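Local structure of 6-phosphogluconate dehydrogenase NAD-binding (Dyadobacter fermentans, 4GBJ) at residues S204-L209 with Y222-A227; A191-E196 with L287-D292; S184-G189 with R266-S271; G177-A182 with A257-A262. The protein probably acts as an NAD(P)-dependent oxidoreductase, pairing a Rossmann-type nucleotide-binding domain with an all-helical C-terminal domain that contributes much of the subunit contact. All blocks are in the same frame, centred on the assembly; numbering follows the deposited sequence.

Contact 1 (S204-L209 with Y222-A227); sequences SIYEML and YGKLVA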
loop_
_atom_site.group_PDB
_atom_site.type_symbol
_atom_site.label_atom_id
_atom_site.label_comp_id
_atom_site.label_asym_id
_atom_site.label_seq_id
_atom_site.Cartn_x
_atom_site.Cartn_y
_atom_site.Cartn_z
ATOM N N SER B 204 -11.188 6.040 12.420
ATOM C CA SER B 204 -10.762 4.964 13.353
ATOM C C SER B 204 -10.132 3.774 12.625
ATOM O O SER B 204 -9.128 3.247 13.098
ATOM C CB SER B 204 -11.920 4.506 14.244
ATOM O OG SER B 204 -12.922 3.807 13.524
ATOM N N ILE B 205 -10.726 3.325 11.507
ATOM C CA ILE B 205 -10.121 2.240 10.708
ATOM C C ILE B 205 -8.780 2.753 10.126
ATOM O O ILE B 205 -7.801 2.019 10.109
ATOM C CB ILE B 205 -11.049 1.619 9.608
ATOM C CG1 ILE B 205 -10.284 0.538 8.813
ATOM C CG2 ILE B 205 -11.611 2.671 8.614
ATOM C CD1 ILE B 205 -11.150 -0.300 7.862
ATOM N N TYR B 206 -8.741 3.979 9.596
ATOM C CA TYR B 206 -7.487 4.600 9.100
ATOM C C TYR B 206 -6.355 4.599 10.180
ATOM O O TYR B 206 -5.234 4.155 9.939
ATOM C CB TYR B 206 -7.755 6.071 8.641
ATOM C CG TYR B 206 -6.535 6.951 8.612
ATOM C CD1 TYR B 206 -5.585 6.810 7.631
ATOM C CD2 TYR B 206 -6.296 7.883 9.629
ATOM C CE1 TYR B 206 -4.409 7.571 7.643
ATOM C CE2 TYR B 206 -5.153 8.670 9.636
ATOM C CZ TYR B 206 -4.177 8.468 8.675
ATOM O OH TYR B 206 -3.051 9.266 8.659
ATOM N N GLU B 207 -6.670 5.074 11.354
ATOM C CA GLU B 207 -5.679 5.157 12.425
ATOM C C GLU B 207 -5.148 3.783 12.810
ATOM O O GLU B 207 -3.944 3.632 12.972
ATOM C CB GLU B 207 -6.256 5.843 13.681
ATOM C CG GLU B 207 -6.344 7.335 13.496
ATOM C CD GLU B 207 -7.078 8.079 14.601
ATOM O OE1 GLU B 207 -7.561 7.435 15.557
ATOM O OE2 GLU B 207 -7.157 9.322 14.509
HETATM N N MSE B 208 -6.023 2.769 12.873
HETATM C CA MSE B 208 -5.585 1.444 13.274
HETATM C C MSE B 208 -4.716 0.821 12.234
HETATM O O MSE B 208 -3.609 0.393 12.550
HETATM C CB MSE B 208 -6.778 0.548 13.582
HETATM C CG MSE B 208 -6.413 -0.753 14.283
HETATM SE SE MSE B 208 -5.909 -2.111 12.989
HETATM C CE MSE B 208 -4.871 -3.155 14.100
ATOM N N LEU B 209 -5.190 0.783 11.002
ATOM C CA LEU B 209 -4.461 0.112 9.924
ATOM C C LEU B 209 -3.133 0.777 9.552
ATOM O O LEU B 209 -2.154 0.060 9.240
ATOM C CB LEU B 209 -5.372 -0.015 8.681
ATOM C CG LEU B 209 -6.538 -1.056 8.845
ATOM C CD1 LEU B 209 -7.442 -1.074 7.598
ATOM C CD2 LEU B 209 -6.004 -2.429 9.118
ATOM N N TYR B 222 -1.656 9.950 2.514
ATOM C CA TYR B 222 -2.816 9.819 1.650
ATOM C C TYR B 222 -4.025 9.250 2.423
ATOM O O TYR B 222 -5.133 9.633 2.112
ATOM C CB TYR B 222 -2.500 9.013 0.387
ATOM C CG TYR B 222 -1.658 9.783 -0.617
ATOM C CD1 TYR B 222 -2.216 10.785 -1.399
ATOM C CD2 TYR B 222 -0.291 9.562 -0.726
ATOM C CE1 TYR B 222 -1.452 11.497 -2.316
ATOM C CE2 TYR B 222 0.481 10.248 -1.662
ATOM C CZ TYR B 222 -0.110 11.192 -2.481
ATOM O OH TYR B 222 0.651 11.901 -3.386
ATOM N N GLY B 223 -3.807 8.460 3.477
ATOM C CA GLY B 223 -4.904 7.883 4.238
ATOM C C GLY B 223 -5.751 8.887 4.972
ATOM O O GLY B 223 -6.958 8.698 5.104
ATOM N N LYS B 224 -5.137 9.954 5.447
ATOM C CA LYS B 224 -5.840 11.019 6.151
ATOM C C LYS B 224 -6.798 11.712 5.169
ATOM O O LYS B 224 -7.939 11.983 5.524
ATOM C CB LYS B 224 -4.821 12.018 6.757
ATOM C CG LYS B 224 -5.378 12.995 7.784
ATOM C CD LYS B 224 -5.148 12.536 9.233
ATOM C CE LYS B 224 -3.752 12.904 9.725
ATOM N NZ LYS B 224 -3.463 12.406 11.098
ATOM N N LEU B 225 -6.364 11.927 3.919
ATOM C CA LEU B 225 -7.227 12.521 2.889
ATOM C C LEU B 225 -8.446 11.628 2.640
ATOM O O LEU B 225 -9.571 12.092 2.621
ATOM C CB LEU B 225 -6.502 12.695 1.519
ATOM C CG LEU B 225 -5.155 13.366 1.433
ATOM C CD1 LEU B 225 -4.838 13.712 -0.022
ATOM C CD2 LEU B 225 -5.081 14.586 2.275
ATOM N N VAL B 226 -8.208 10.323 2.490
ATOM C CA VAL B 226 -9.288 9.377 2.202
ATOM C C VAL B 226 -10.233 9.260 3.390
ATOM O O VAL B 226 -11.440 9.195 3.206
ATOM C CB VAL B 226 -8.746 8.005 1.751
ATOM C CG1 VAL B 226 -9.904 7.051 1.406
ATOM C CG2 VAL B 226 -7.844 8.181 0.527
ATOM N N ALA B 227 -9.695 9.301 4.594
ATOM C CA ALA B 227 -10.499 9.207 5.805
ATOM C C ALA B 227 -11.420 10.400 5.899
ATOM O O ALA B 227 -12.600 10.239 6.107
ATOM C CB ALA B 227 -9.593 9.137 7.041
#

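Contact 2 (A191-E196 with L287-D292); sequences AFTMAE and LGASDD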
loop_
_atom_site.group_PDB
_atom_site.type_symbol
_atom_site.label_atom_id
_atom_site.label_comp_id
_atom_site.label_asym_id
_atom_site.label_seq_id
_atom_site.Cartn_x
_atom_site.Cartn_y
_atom_site.Cartn_z
ATOM N N ALA B 191 -11.973 0.076 1.329
ATOM C CA ALA B 191 -11.935 -0.436 2.699
ATOM C C ALA B 191 -12.598 0.511 3.662
ATOM O O ALA B 191 -13.418 0.055 4.467
ATOM C CB ALA B 191 -10.497 -0.706 3.134
ATOM N N PHE B 192 -12.335 1.833 3.545
ATOM C CA PHE B 192 -12.924 2.811 4.483
ATOM C C PHE B 192 -14.388 3.018 4.265
ATOM O O PHE B 192 -15.104 3.203 5.251
ATOM C CB PHE B 192 -12.213 4.147 4.455
ATOM C CG PHE B 192 -10.743 4.235 4.840
ATOM C CD1 PHE B 192 -10.026 3.100 5.227
ATOM C CD2 PHE B 192 -10.073 5.450 4.790
ATOM C CE1 PHE B 192 -8.669 3.177 5.528
ATOM C CE2 PHE B 192 -8.714 5.531 5.122
ATOM C CZ PHE B 192 -8.011 4.383 5.454
ATOM N N THR B 193 -14.878 2.847 3.017
ATOM C CA THR B 193 -16.308 2.888 2.686
ATOM C C THR B 193 -17.003 1.666 3.221
ATOM O O THR B 193 -18.097 1.809 3.749
ATOM C CB THR B 193 -16.507 3.062 1.158
ATOM O OG1 THR B 193 -15.929 4.307 0.825
ATOM C CG2 THR B 193 -17.969 3.067 0.741
HETATM N N MSE B 194 -16.408 0.465 3.106
HETATM C CA MSE B 194 -17.008 -0.729 3.678
HETATM C C MSE B 194 -17.206 -0.539 5.187
HETATM O O MSE B 194 -18.236 -0.942 5.762
HETATM C CB MSE B 194 -16.137 -2.006 3.435
HETATM C CG MSE B 194 -16.583 -3.253 4.333
HETATM SE SE MSE B 194 -15.537 -4.825 3.797
HETATM C CE MSE B 194 -13.811 -4.413 4.670
ATOM N N ALA B 195 -16.170 -0.004 5.852
ATOM C CA ALA B 195 -16.218 0.249 7.294
ATOM C C ALA B 195 -17.308 1.274 7.594
ATOM O O ALA B 195 -18.189 1.027 8.440
ATOM C CB ALA B 195 -14.849 0.737 7.776
ATOM N N GLU B 196 -17.335 2.378 6.828
ATOM C CA GLU B 196 -18.320 3.431 7.039
ATOM C C GLU B 196 -19.749 2.916 6.934
ATOM O O GLU B 196 -20.587 3.219 7.772
ATOM C CB GLU B 196 -18.092 4.557 6.051
ATOM C CG GLU B 196 -19.060 5.706 6.212
ATOM C CD GLU B 196 -18.830 6.817 5.215
ATOM O OE1 GLU B 196 -17.953 6.669 4.328
ATOM O OE2 GLU B 196 -19.553 7.833 5.307
ATOM N N LEU B 287 -13.078 8.870 -3.931
ATOM C CA LEU B 287 -14.504 9.156 -3.826
ATOM C C LEU B 287 -15.347 8.233 -4.635
ATOM O O LEU B 287 -16.526 8.133 -4.324
ATOM C CB LEU B 287 -14.866 10.604 -4.228
ATOM C CG LEU B 287 -14.633 11.662 -3.196
ATOM C CD1 LEU B 287 -15.013 13.029 -3.736
ATOM C CD2 LEU B 287 -15.491 11.401 -1.926
ATOM N N GLY B 288 -14.806 7.568 -5.661
ATOM C CA GLY B 288 -15.616 6.637 -6.462
ATOM C C GLY B 288 -16.240 5.515 -5.649
ATOM O O GLY B 288 -17.367 5.097 -5.909
ATOM N N ALA B 289 -15.514 5.017 -4.662
ATOM C CA ALA B 289 -16.015 3.926 -3.795
ATOM C C ALA B 289 -17.217 4.418 -2.990
ATOM O O ALA B 289 -18.116 3.630 -2.729
ATOM C CB ALA B 289 -14.919 3.443 -2.843
ATOM N N SER B 290 -17.219 5.733 -2.616
ATOM C CA SER B 290 -18.300 6.379 -1.866
ATOM C C SER B 290 -19.502 6.540 -2.772
ATOM O O SER B 290 -20.611 6.188 -2.375
ATOM C CB SER B 290 -17.854 7.717 -1.298
ATOM O OG SER B 290 -16.848 7.506 -0.322
ATOM N N ASP B 291 -19.256 6.976 -4.017
ATOM C CA ASP B 291 -20.291 7.070 -5.052
ATOM C C ASP B 291 -20.998 5.753 -5.280
ATOM O O ASP B 291 -22.205 5.702 -5.263
ATOM C CB ASP B 291 -19.702 7.507 -6.383
ATOM C CG ASP B 291 -19.058 8.841 -6.387
ATOM O OD1 ASP B 291 -19.468 9.702 -5.566
ATOM O OD2 ASP B 291 -18.206 9.086 -7.282
ATOM N N ASP B 292 -20.249 4.698 -5.489
ATOM C CA ASP B 292 -20.797 3.354 -5.744
ATOM C C ASP B 292 -21.541 2.784 -4.601
ATOM O O ASP B 292 -22.443 1.992 -4.836
ATOM C CB ASP B 292 -19.715 2.345 -6.094
ATOM C CG ASP B 292 -18.992 2.606 -7.383
ATOM O OD1 ASP B 292 -19.455 3.455 -8.149
ATOM O OD2 ASP B 292 -18.003 1.875 -7.668
HETATM O O HOH W 1 -14.158 6.607 -0.357
HETATM O O HOH W 2 -17.785 8.293 2.152
#

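Contact 3 (S184-G189 with R266-S271); sequences SLEMMG and RNRFIS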
loop_
_atom_site.group_PDB
_atom_site.type_symbol
_atom_site.label_atom_id
_atom_site.label_comp_id
_atom_site.label_asym_id
_atom_site.label_seq_id
_atom_site.Cartn_x
_atom_site.Cartn_y
_atom_site.Cartn_z
ATOM N N SER B 184 -3.121 2.468 -3.687
ATOM C CA SER B 184 -3.225 2.653 -2.223
ATOM C C SER B 184 -4.407 3.507 -1.913
ATOM O O SER B 184 -5.160 3.207 -1.000
ATOM C CB SER B 184 -1.925 3.248 -1.673
ATOM O OG SER B 184 -0.875 2.369 -2.057
ATOM N N LEU B 185 -4.597 4.579 -2.689
ATOM C CA LEU B 185 -5.770 5.427 -2.533
ATOM C C LEU B 185 -7.076 4.663 -2.765
ATOM O O LEU B 185 -8.033 4.812 -2.015
ATOM C CB LEU B 185 -5.724 6.579 -3.522
ATOM C CG LEU B 185 -4.775 7.741 -3.123
ATOM C CD1 LEU B 185 -4.410 8.571 -4.383
ATOM C CD2 LEU B 185 -5.413 8.612 -2.072
ATOM N N GLU B 186 -7.112 3.868 -3.830
ATOM C CA GLU B 186 -8.299 3.113 -4.166
ATOM C C GLU B 186 -8.616 2.044 -3.100
ATOM O O GLU B 186 -9.772 1.917 -2.719
ATOM C CB GLU B 186 -8.158 2.483 -5.568
ATOM C CG GLU B 186 -9.257 1.501 -5.892
ATOM C CD GLU B 186 -10.635 2.086 -5.998
ATOM O OE1 GLU B 186 -11.600 1.298 -5.942
ATOM O OE2 GLU B 186 -10.753 3.295 -6.309
HETATM N N MSE B 187 -7.647 1.254 -2.649
HETATM C CA MSE B 187 -7.958 0.190 -1.690
HETATM C C MSE B 187 -8.434 0.808 -0.351
HETATM O O MSE B 187 -9.294 0.241 0.300
HETATM C CB MSE B 187 -6.776 -0.764 -1.480
HETATM C CG MSE B 187 -5.557 -0.130 -0.711
HETATM SE SE MSE B 187 -4.102 -1.402 -0.511
HETATM C CE MSE B 187 -3.226 -1.301 -2.197
HETATM N N MSE B 188 -7.892 1.981 0.034
HETATM C CA MSE B 188 -8.359 2.693 1.231
HETATM C C MSE B 188 -9.798 3.241 1.027
HETATM O O MSE B 188 -10.626 3.119 1.923
HETATM C CB MSE B 188 -7.410 3.805 1.632
HETATM C CG MSE B 188 -6.193 3.250 2.312
HETATM SE SE MSE B 188 -4.954 4.524 3.069
HETATM C CE MSE B 188 -4.184 5.370 1.550
ATOM N N GLY B 189 -10.097 3.781 -0.140
ATOM C CA GLY B 189 -11.467 4.193 -0.454
ATOM C C GLY B 189 -12.465 3.051 -0.296
ATOM O O GLY B 189 -13.488 3.174 0.382
ATOM N N ARG B 266 -8.116 4.254 -13.746
ATOM C CA ARG B 266 -8.512 5.064 -14.888
ATOM C C ARG B 266 -10.008 5.406 -14.846
ATOM O O ARG B 266 -10.360 6.569 -15.026
ATOM C CB ARG B 266 -8.179 4.356 -16.208
ATOM C CG ARG B 266 -8.655 5.083 -17.461
ATOM C CD ARG B 266 -8.080 4.395 -18.695
ATOM N NE ARG B 266 -8.721 4.862 -19.920
ATOM C CZ ARG B 266 -9.933 4.514 -20.340
ATOM N NH1 ARG B 266 -10.688 3.686 -19.616
ATOM N NH2 ARG B 266 -10.416 5.010 -21.464
ATOM N N ASN B 267 -10.872 4.435 -14.582
ATOM C CA ASN B 267 -12.340 4.693 -14.545
ATOM C C ASN B 267 -12.718 5.596 -13.403
ATOM O O ASN B 267 -13.653 6.387 -13.577
ATOM C CB ASN B 267 -13.168 3.393 -14.499
ATOM C CG ASN B 267 -13.160 2.691 -15.847
ATOM O OD1 ASN B 267 -12.884 3.288 -16.870
ATOM N ND2 ASN B 267 -13.375 1.390 -15.871
ATOM N N ARG B 268 -11.971 5.549 -12.250
ATOM C CA ARG B 268 -12.267 6.487 -11.174
ATOM C C ARG B 268 -12.080 7.958 -11.627
ATOM O O ARG B 268 -12.867 8.814 -11.249
ATOM C CB ARG B 268 -11.380 6.243 -9.966
ATOM C CG ARG B 268 -11.527 4.915 -9.304
ATOM C CD ARG B 268 -12.964 4.614 -8.977
ATOM N NE ARG B 268 -13.108 3.555 -7.989
ATOM C CZ ARG B 268 -14.265 3.012 -7.620
ATOM N NH1 ARG B 268 -15.395 3.406 -8.171
ATOM N NH2 ARG B 268 -14.293 2.043 -6.719
ATOM N N PHE B 269 -11.023 8.237 -12.370
ATOM C CA PHE B 269 -10.763 9.586 -12.896
ATOM C C PHE B 269 -11.772 9.985 -13.936
ATOM O O PHE B 269 -12.284 11.112 -13.889
ATOM C CB PHE B 269 -9.362 9.741 -13.497
ATOM C CG PHE B 269 -8.278 9.788 -12.449
ATOM C CD1 PHE B 269 -8.225 10.824 -11.529
ATOM C CD2 PHE B 269 -7.367 8.740 -12.317
ATOM C CE1 PHE B 269 -7.297 10.809 -10.497
ATOM C CE2 PHE B 269 -6.437 8.739 -11.300
ATOM C CZ PHE B 269 -6.387 9.784 -10.410
ATOM N N ILE B 270 -12.083 9.075 -14.880
ATOM C CA ILE B 270 -13.073 9.404 -15.941
ATOM C C ILE B 270 -14.444 9.754 -15.290
ATOM O O ILE B 270 -15.071 10.774 -15.608
ATOM C CB ILE B 270 -13.202 8.251 -16.955
ATOM C CG1 ILE B 270 -11.864 8.091 -17.728
ATOM C CG2 ILE B 270 -14.334 8.522 -17.922
ATOM C CD1 ILE B 270 -11.790 6.842 -18.574
ATOM N N SER B 271 -14.892 8.893 -14.382
ATOM C CA SER B 271 -16.147 9.083 -13.658
ATOM C C SER B 271 -16.098 10.340 -12.790
ATOM O O SER B 271 -17.079 11.084 -12.750
ATOM C CB SER B 271 -16.510 7.858 -12.819
ATOM O OG SER B 271 -17.815 8.035 -12.297
#

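Contact 4 (G177-A182 with A257-A262); sequences GNFMIA and APMPFA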
loop_
_atom_site.group_PDB
_atom_site.type_symbol
_atom_site.label_atom_id
_atom_site.label_comp_id
_atom_site.label_asym_id
_atom_site.label_seq_id
_atom_site.Cartn_x
_atom_site.Cartn_y
_atom_site.Cartn_z
ATOM N N GLY B 177 5.640 3.516 -9.463
ATOM C CA GLY B 177 5.511 4.129 -8.153
ATOM C C GLY B 177 4.202 4.874 -8.010
ATOM O O GLY B 177 3.477 4.640 -7.036
ATOM N N ASN B 178 3.870 5.719 -9.017
ATOM C CA ASN B 178 2.620 6.502 -9.062
ATOM C C ASN B 178 1.387 5.592 -9.190
ATOM O O ASN B 178 0.363 5.884 -8.600
ATOM C CB ASN B 178 2.629 7.526 -10.194
ATOM C CG ASN B 178 3.374 8.809 -9.892
ATOM O OD1 ASN B 178 3.948 9.011 -8.811
ATOM N ND2 ASN B 178 3.361 9.714 -10.851
ATOM N N PHE B 179 1.521 4.495 -9.903
ATOM C CA PHE B 179 0.474 3.472 -10.014
ATOM C C PHE B 179 0.201 2.866 -8.650
ATOM O O PHE B 179 -0.952 2.726 -8.285
ATOM C CB PHE B 179 0.855 2.392 -11.044
ATOM C CG PHE B 179 0.216 1.047 -10.851
ATOM C CD1 PHE B 179 -1.117 0.834 -11.189
ATOM C CD2 PHE B 179 0.941 -0.012 -10.319
ATOM C CE1 PHE B 179 -1.681 -0.417 -11.040
ATOM C CE2 PHE B 179 0.353 -1.251 -10.122
ATOM C CZ PHE B 179 -0.940 -1.455 -10.491
HETATM N N MSE B 180 1.244 2.569 -7.873
HETATM C CA MSE B 180 1.064 1.958 -6.552
HETATM C C MSE B 180 0.471 2.965 -5.583
HETATM O O MSE B 180 -0.336 2.588 -4.744
HETATM C CB MSE B 180 2.344 1.390 -5.994
HETATM C CG MSE B 180 2.701 0.111 -6.688
HETATM SE SE MSE B 180 4.338 -0.780 -6.113
HETATM C CE MSE B 180 3.943 -1.126 -4.258
ATOM N N ILE B 181 0.797 4.259 -5.750
ATOM C CA ILE B 181 0.194 5.286 -4.894
ATOM C C ILE B 181 -1.315 5.327 -5.160
ATOM O O ILE B 181 -2.094 5.326 -4.216
ATOM C CB ILE B 181 0.839 6.646 -5.052
ATOM C CG1 ILE B 181 2.302 6.631 -4.534
ATOM C CG2 ILE B 181 -0.014 7.741 -4.293
ATOM C CD1 ILE B 181 3.123 7.882 -5.027
ATOM N N ALA B 182 -1.713 5.322 -6.441
ATOM C CA ALA B 182 -3.114 5.358 -6.889
ATOM C C ALA B 182 -3.862 4.113 -6.407
ATOM O O ALA B 182 -5.020 4.238 -5.958
ATOM C CB ALA B 182 -3.200 5.482 -8.406
ATOM N N ALA B 257 1.475 -6.368 -21.277
ATOM C CA ALA B 257 1.187 -6.608 -19.868
ATOM C C ALA B 257 -0.127 -5.942 -19.427
ATOM O O ALA B 257 -0.229 -4.733 -19.308
ATOM C CB ALA B 257 2.358 -6.125 -18.987
ATOM N N PRO B 258 -1.171 -6.728 -19.146
ATOM C CA PRO B 258 -2.378 -6.137 -18.594
ATOM C C PRO B 258 -2.128 -5.551 -17.192
ATOM O O PRO B 258 -1.250 -6.005 -16.474
ATOM C CB PRO B 258 -3.336 -7.332 -18.559
ATOM C CG PRO B 258 -2.824 -8.236 -19.596
ATOM C CD PRO B 258 -1.364 -8.158 -19.415
HETATM N N MSE B 259 -2.916 -4.554 -16.792
HETATM C CA MSE B 259 -2.835 -3.929 -15.474
HETATM C C MSE B 259 -4.252 -3.754 -14.921
HETATM O O MSE B 259 -4.735 -2.633 -14.912
HETATM C CB MSE B 259 -2.141 -2.529 -15.547
HETATM C CG MSE B 259 -0.760 -2.476 -16.150
HETATM SE SE MSE B 259 0.619 -3.248 -15.094
HETATM C CE MSE B 259 0.925 -1.634 -14.128
ATOM N N PRO B 260 -4.925 -4.838 -14.462
ATOM C CA PRO B 260 -6.327 -4.742 -14.039
ATOM C C PRO B 260 -6.624 -3.683 -13.018
ATOM O O PRO B 260 -7.612 -2.983 -13.215
ATOM C CB PRO B 260 -6.618 -6.166 -13.499
ATOM C CG PRO B 260 -5.778 -7.015 -14.315
ATOM C CD PRO B 260 -4.493 -6.252 -14.473
ATOM N N PHE B 261 -5.746 -3.470 -12.001
ATOM C CA PHE B 261 -5.937 -2.418 -11.050
ATOM C C PHE B 261 -5.887 -1.050 -11.731
ATOM O O PHE B 261 -6.658 -0.150 -11.379
ATOM C CB PHE B 261 -4.870 -2.481 -9.914
ATOM C CG PHE B 261 -5.105 -3.448 -8.771
ATOM C CD1 PHE B 261 -6.227 -4.268 -8.744
ATOM C CD2 PHE B 261 -4.350 -3.358 -7.616
ATOM C CE1 PHE B 261 -6.478 -5.096 -7.635
ATOM C CE2 PHE B 261 -4.623 -4.152 -6.514
ATOM C CZ PHE B 261 -5.676 -5.018 -6.530
ATOM N N ALA B 262 -4.957 -0.869 -12.656
ATOM C CA ALA B 262 -4.855 0.439 -13.340
ATOM C C ALA B 262 -6.140 0.785 -14.157
ATOM O O ALA B 262 -6.507 1.955 -14.253
ATOM C CB ALA B 262 -3.614 0.490 -14.220
#

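Contact 1 (S204-L209 with Y222-A227)
Tyr206 reaches across to Gly223, Lys224 and Ala227, and its course from CB to hydroxyl illustrates how one aromatic side chain can fill the gap between two antiparallel helices. The first step is aliphatic: Tyr206 CB meets Ala227 CB at 3.9 Å. With CG anti to the backbone N (chi1 158°), the ring then leaves its own helix and leans on the backbone of the other. Tyr206 CD1 lies 3.4 Å from Gly223 C, and Tyr206 CE1 comes to 3.3 Å from Lys224 N. Such closeness to the main chain is possible because Gly223 has no CB to stand in the way. Over one ring face, offset toward the rim, sits Lys224 CA. The lysine chain, bent at chi2 and chi3, crosses the outer end of the ring, where Lys224 CD is 3.9 Å from Tyr206 CE2. Tyr206 OH rests 3.8 Å from Lys224 CB, yet its hydrogen bond is to Gln220 O, just ahead of 222-227. Phe192 of helix 169-197 also packs on Tyr206. The short segments run 163° apart, with their axes 9.7 Å from each other at closest approach, a spacing bridged by the ring. The chemistry implies a contact held by van der Waals packing, in which the tyrosine hydroxyl is satisfied by a main-chain carbonyl, Gln220 O, and this probably fixes where the ring ends.

Contact 2 (A191-E196 with L287-D292)
Ser290 OG is gripped by two waters, and through them it reaches two residues on the facing helix. Water 1 lies 2.8 Å from Ser290 OG and donates to Thr193 OG1. Water 2, also hydrogen-bonded to Ser290 OG, donates to Glu196 OE1 at 2.7 Å. The two hydroxyls themselves, Thr193 OG1 and Ser290 OG, stay 3.5 Å apart, so the water carries the link. Thr193 has its OG1 beside the backbone N and anti to the carbonyl carbon (chi1 -62°), and from there the oxygen bonds back to Gly189 O, one turn earlier in its own helix, while Arg202 NH1 supplies a further hydrogen bond. Arg202 also forms a salt bridge with Glu196 OE1, tying both helix-side ends of the water network together. The short helix 288-292 lies here against the C-terminal part of helix 169-197, the long helix of the all-helical domain. Both branches of the threonine touch the facing helix: Thr193 CG2 lies 3.5 Å from Ala289 O, and Thr193 OG1 lies 3.9 Å from Ala289 CB. A valine in place of Thr193 would probably leave water 1 without its acceptor on this helix and Arg202 without one of its partners. At the backbone the helices come nearest between Thr193 and Ser290, whose CA atoms are 6.1 Å apart.

Contact 3 (S184-G189 with R266-S271)
Glu186 and Arg268 meet in a two-pronged salt bridge, a textbook case of a carboxylate held side-on by NE and one terminal nitrogen of a guanidinium. Arg268 NH2 donates to Glu186 OE1 at 2.9 Å, nearly straight (165°), entering by the syn lone pair and with the oxygen almost in the guanidinium plane. Arg268 NE donates to Glu186 OE2, likewise at 2.9 Å, but this bond is more bent and approaches from outside the carboxylate plane. The difference is in keeping with the twist between the two flat groups, whose planes are 32° apart. The aliphatic part of the arginine lies close too, with Arg268 CG 3.5 Å from Glu186 OE2. Glu186 turns at chi2 (65°) after leaving its helix, Arg268 bends at its own chi2, and the two chains cross at about a right angle. In the second shell, Arg268 NH1 forms a salt bridge with Asp292 of the C-terminal helix, leaving the guanidinium between two acids. Glu190 lies close to Glu186 OE1, and the arginine's charge probably eases this crowding of carboxylates. An alanine in place of Arg268 would probably leave the buried Glu186 without its countercharge beside Glu190, and deprive Asp292 of a mate. The pair thus bridges helix 169-197 and helix 260-274, where the nearest CA atoms of the two segments, those of Glu186 and Arg268, are 8.7 Å apart, with Leu285 of the following loop packed against both side chains and Phe261 and Pro260 of the second subunit alongside.

Contact 4 (G177-A182 with A257-A262)
Phe179 receives Met259 on a ring face and Ala262 at its edge, which makes it a compact example of how one aromatic ring serves several kinds of contact. The first kind is CH-pi. The selenomethionine methyl, Met259 CE, sits 4.0 Å from the centroid of the Phe179 ring and only 6° off its normal, almost over the centre. The selenium follows behind it, with Met259 SE 5.5 Å from that centroid, a looser Met-aromatic contact. Bends at chi2 and chi3 of Met259 bring the methyl over the ring. The second kind is plain apolar packing: Phe179 CE1 touches Ala262 CB at 3.8 Å and Phe261 CB at 4.0 Å. Third is ring against backbone, where Ala262 N lies in the ring plane, 3.7 Å from Phe179 CE1. The Phe261 ring itself leads elsewhere, stacking on Phe261 of the second subunit. Phe179 is about 10 Å, side chain to side chain, from Lys174, the predicted active-site residue. In the fold, the contact sets helix 169-197 against the start of helix 260-274, where Met259 is the N-cap residue, while helix 238-254 packs on Met259 and Ala262.

In the fold
Helix 169-197 is the common element of contacts 2, 3 and 4, which follow one another along it; contacts 3 and 4 also share helix 260-274. Contact 1 joins two other helices but rests on the same long helix, through Phe192, Met188 and Leu185 among others. Contacts 1, 2 and 4 are buried and contact 3 partly so, though all four touch the second subunit. Chemistry varies with place: contacts 1 and 4 each turn on one aromatic ring, contact 2 relies on water between small polar side chains, and contact 3 on paired charges. Contacts 2 and 3 are coupled by the Asp292–Arg268 salt bridge, whereas contacts 2 and 4 do not touch.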